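Local atomic coordinates of 2,4-dihydroxyhept-2-ene-1,7-dioic acid aldolase (Kordia algicida OT-1, PDB entry 6BDE), a protein that binds heme b and probably serves as a nitric oxide or oxygen sensor of the H-NOX family. Residues Met131-Ser136 with Thr170-Ile175. The protein carries 1 engineered substitution. Numbering follows the deposited sequence.
Sequences MIYKSS and TEVKFI. With HEM (protoporphyrin IX containing Fe), chain B.
Tyr133 and Phe174 lie side by side, pointing the same way, with Phe174 CE1 3.5 Å from Tyr133 CB, while Val172 CB approaches Tyr133 CD2 obliquely at 4.1 Å. At the edge of the tyrosine ring, in its plane, sits heme propionate oxygen O1D, and Ser135 N lies over one face, offset toward the rim; the Phe174 ring has Met131 O at its edge. With CG anti to the backbone N (chi1 163°), the tyrosine reaches past Val172 to the heme, where its OH donates to HEM O1D at 2.5 Å and is also hydrogen-bonded to Met139 N. This bond is the main hold on the propionate; Ser135 OG bonds O2D, but at a doubtful, very short length. Tyr133, Ser135 and Arg137 form the Y-x-S-x-R motif by which H-NOX proteins bind heme propionates; Arg137 NE and the backbone N of Lys2 and Glu115 also bond the heme. A phenylalanine in place of Tyr133 would probably leave O1D and Met139 N without the hydroxyl and the propionate freer to turn. Between the antiparallel strands, Met131 pairs with Phe174 and Tyr133 with Val172 as hydrogen-bonded pairs, Tyr133 N reaching Val172 O at 2.7 Å. Ser135 N adds a further backbone bond to Thr170 O at 3.0 Å. On the opposite face Lys134 and Glu171 run alongside each other, Lys134 CE 3.5 Å from Glu171 CD. Their charged ends stay beyond salt-bridge distance, and a water joins them, accepting from Lys134 NZ and donating to Glu171 OE2. Next to them Ile132 CD1 rests on Lys173 CG at 3.7 Å. Strand 128-134 bonds to strand 118-121, and 171-178 to 158-164, making these two inner strands of the antiparallel H-NOX sheet. Helix 140-153 packs on the face of Met131, Tyr133, Val172 and Phe174 through His140 and Met147.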
loop_
_atom_site.group_PDB
_atom_site.type_symbol
_atom_site.label_atom_id
_atom_site.label_comp_id
_atom_site.label_asym_id
_atom_site.label_seq_id
_atom_site.Cartn_x
_atom_site.Cartn_y
_atom_site.Cartn_z
ATOM N N MET A 131 -3.642 -11.956 -9.430
ATOM C CA MET A 131 -4.787 -11.209 -8.935
ATOM C C MET A 131 -4.989 -9.948 -9.761
ATOM O O MET A 131 -4.037 -9.376 -10.299
ATOM C CB MET A 131 -4.618 -10.826 -7.458
ATOM C CG MET A 131 -4.655 -11.996 -6.496
ATOM S SD MET A 131 -4.760 -11.448 -4.782
ATOM C CE MET A 131 -3.263 -10.477 -4.646
ATOM N N ILE A 132 -6.244 -9.518 -9.850
ATOM C CA ILE A 132 -6.608 -8.273 -10.515
ATOM C C ILE A 132 -6.879 -7.227 -9.444
ATOM O O ILE A 132 -7.755 -7.412 -8.590
ATOM C CB ILE A 132 -7.828 -8.454 -11.432
ATOM C CG1 ILE A 132 -7.576 -9.566 -12.449
ATOM C CG2 ILE A 132 -8.146 -7.149 -12.146
ATOM C CD1 ILE A 132 -6.410 -9.292 -13.374
ATOM N N TYR A 133 -6.125 -6.135 -9.487
ATOM C CA TYR A 133 -6.297 -5.015 -8.576
ATOM C C TYR A 133 -7.131 -3.947 -9.268
ATOM O O TYR A 133 -6.840 -3.571 -10.407
ATOM C CB TYR A 133 -4.936 -4.451 -8.155
ATOM C CG TYR A 133 -4.970 -3.065 -7.543
ATOM C CD1 TYR A 133 -5.167 -2.893 -6.180
ATOM C CD2 TYR A 133 -4.778 -1.932 -8.325
ATOM C CE1 TYR A 133 -5.188 -1.632 -5.614
ATOM C CE2 TYR A 133 -4.802 -0.666 -7.768
ATOM C CZ TYR A 133 -5.006 -0.523 -6.412
ATOM O OH TYR A 133 -5.027 0.733 -5.847
ATOM N N LYS A 134 -8.169 -3.468 -8.588
ATOM C CA LYS A 134 -9.038 -2.428 -9.126
ATOM C C LYS A 134 -9.265 -1.373 -8.056
ATOM O O LYS A 134 -9.707 -1.695 -6.948
ATOM C CB LYS A 134 -10.372 -3.010 -9.604
ATOM C CG LYS A 134 -10.295 -3.676 -10.967
ATOM C CD LYS A 134 -11.675 -3.954 -11.541
ATOM C CE LYS A 134 -11.571 -4.698 -12.863
ATOM N NZ LYS A 134 -12.895 -4.893 -13.513
ATOM N N SER A 135 -8.961 -0.120 -8.392
ATOM C CA SER A 135 -9.189 1.008 -7.498
ATOM C C SER A 135 -9.043 2.319 -8.257
ATOM O O SER A 135 -8.067 2.510 -8.989
ATOM C CB SER A 135 -8.218 0.977 -6.317
ATOM O OG SER A 135 -8.289 2.183 -5.576
ATOM N N SER A 136 -10.001 3.231 -8.084
ATOM C CA SER A 136 -9.913 4.533 -8.737
ATOM C C SER A 136 -8.706 5.334 -8.265
ATOM O O SER A 136 -8.310 6.292 -8.939
ATOM C CB SER A 136 -11.193 5.332 -8.490
ATOM O OG SER A 136 -11.357 5.606 -7.109
ATOM N N THR A 170 -5.752 2.136 -12.662
ATOM C CA THR A 170 -6.940 1.789 -11.892
ATOM C C THR A 170 -7.354 0.333 -12.058
ATOM O O THR A 170 -8.255 -0.122 -11.346
ATOM C CB THR A 170 -8.111 2.703 -12.274
ATOM O OG1 THR A 170 -8.357 2.612 -13.680
ATOM C CG2 THR A 170 -7.799 4.148 -11.907
ATOM N N GLU A 171 -6.732 -0.398 -12.980
ATOM C CA GLU A 171 -6.908 -1.843 -13.095
ATOM C C GLU A 171 -5.550 -2.440 -13.432
ATOM O O GLU A 171 -5.009 -2.180 -14.512
ATOM C CB GLU A 171 -7.947 -2.208 -14.155
ATOM C CG GLU A 171 -8.228 -3.702 -14.231
ATOM C CD GLU A 171 -9.173 -4.068 -15.357
ATOM O OE1 GLU A 171 -9.784 -3.151 -15.946
ATOM O OE2 GLU A 171 -9.302 -5.274 -15.655
ATOM N N VAL A 172 -4.996 -3.223 -12.510
ATOM C CA VAL A 172 -3.641 -3.749 -12.631
ATOM C C VAL A 172 -3.666 -5.240 -12.331
ATOM O O VAL A 172 -4.211 -5.664 -11.306
ATOM C CB VAL A 172 -2.664 -3.028 -11.683
ATOM C CG1 VAL A 172 -1.253 -3.570 -11.859
ATOM C CG2 VAL A 172 -2.697 -1.524 -11.917
ATOM N N LYS A 173 -3.071 -6.033 -13.220
ATOM C CA LYS A 173 -2.919 -7.465 -13.005
ATOM C C LYS A 173 -1.601 -7.725 -12.282
ATOM O O LYS A 173 -0.532 -7.359 -12.782
ATOM C CB LYS A 173 -2.962 -8.223 -14.330
ATOM C CG LYS A 173 -2.868 -9.735 -14.181
ATOM C CD LYS A 173 -2.537 -10.404 -15.505
ATOM C CE LYS A 173 -3.451 -11.589 -15.772
ATOM N NZ LYS A 173 -3.127 -12.266 -17.058
ATOM N N PHE A 174 -1.681 -8.349 -11.110
ATOM C CA PHE A 174 -0.506 -8.732 -10.337
ATOM C C PHE A 174 -0.177 -10.190 -10.632
ATOM O O PHE A 174 -1.015 -11.073 -10.417
ATOM C CB PHE A 174 -0.746 -8.540 -8.839
ATOM C CG PHE A 174 -0.607 -7.119 -8.372
ATOM C CD1 PHE A 174 -1.585 -6.180 -8.657
ATOM C CD2 PHE A 174 0.494 -6.726 -7.631
ATOM C CE1 PHE A 174 -1.460 -4.873 -8.219
ATOM C CE2 PHE A 174 0.623 -5.423 -7.190
ATOM C CZ PHE A 174 -0.353 -4.494 -7.485
ATOM N N ILE A 175 1.032 -10.440 -11.119
ATOM C CA ILE A 175 1.520 -11.793 -11.362
ATOM C C ILE A 175 2.610 -12.057 -10.332
ATOM O O ILE A 175 3.735 -11.562 -10.457
ATOM C CB ILE A 175 2.034 -11.975 -12.794
ATOM C CG1 ILE A 175 1.000 -11.463 -13.799
ATOM C CG2 ILE A 175 2.351 -13.437 -13.060
ATOM C CD1 ILE A 175 1.422 -11.614 -15.244
HETATM C CHA HEM B . -5.996 0.767 1.869
HETATM C CHB HEM B . -5.717 -1.872 6.606
HETATM C CHC HEM B . -3.144 -6.073 4.134
HETATM C CHD HEM B . -3.202 -3.320 -0.572
HETATM C C1A HEM B . -5.954 0.029 3.405
HETATM C C2A HEM B . -6.303 1.000 4.372
HETATM C C3A HEM B . -6.235 0.344 5.534
HETATM C C4A HEM B . -5.844 -0.962 5.180
HETATM C CMA HEM B . -6.522 0.889 6.931
HETATM C CAA HEM B . -6.703 2.457 4.143
HETATM C CBA HEM B . -8.219 2.503 3.932
HETATM C CGA HEM B . -8.725 3.939 3.831
HETATM O O1A HEM B . -9.963 4.171 3.852
HETATM O O2A HEM B . -7.910 4.894 3.727
HETATM C C1B HEM B . -4.898 -3.227 6.126
HETATM C C2B HEM B . -4.317 -4.165 7.201
HETATM C C3B HEM B . -3.670 -5.222 6.495
HETATM C C4B HEM B . -3.883 -4.897 5.045
HETATM C CMB HEM B . -4.427 -3.996 8.717
HETATM C CAB HEM B . -2.939 -6.434 7.064
HETATM C CBB HEM B . -3.550 -7.263 7.884
HETATM C C1C HEM B . -3.050 -5.323 2.597
HETATM C C2C HEM B . -2.125 -5.998 1.771
HETATM C C3C HEM B . -2.144 -5.314 0.614
HETATM C C4C HEM B . -3.081 -4.284 0.822
HETATM C CMC HEM B . -1.292 -7.230 2.114
HETATM C CAC HEM B . -1.342 -5.598 -0.651
HETATM C CBC HEM B . -1.928 -6.177 -1.677
HETATM C C1D HEM B . -4.016 -1.972 -0.002
HETATM C C2D HEM B . -3.910 -0.863 -1.021
HETATM C C3D HEM B . -4.617 0.227 -0.446
HETATM C C4D HEM B . -5.129 -0.268 0.925
HETATM C CMD HEM B . -3.217 -0.899 -2.382
HETATM C CAD HEM B . -4.826 1.608 -1.068
HETATM C CBD HEM B . -6.306 1.880 -1.317
HETATM C CGD HEM B . -6.634 1.552 -2.769
HETATM O O1D HEM B . -5.803 0.912 -3.466
HETATM O O2D HEM B . -7.734 1.917 -3.260
HETATM N NA HEM B . -5.570 -1.247 3.833
HETATM N NB HEM B . -4.569 -3.631 4.674
HETATM N NC HEM B . -3.665 -4.171 2.093
HETATM N ND HEM B . -4.689 -1.699 1.298
HETATM FE FE HEM B . -5.079 -2.942 2.844
HETATM O O HOH W 1 -11.775 -6.111 -15.839
#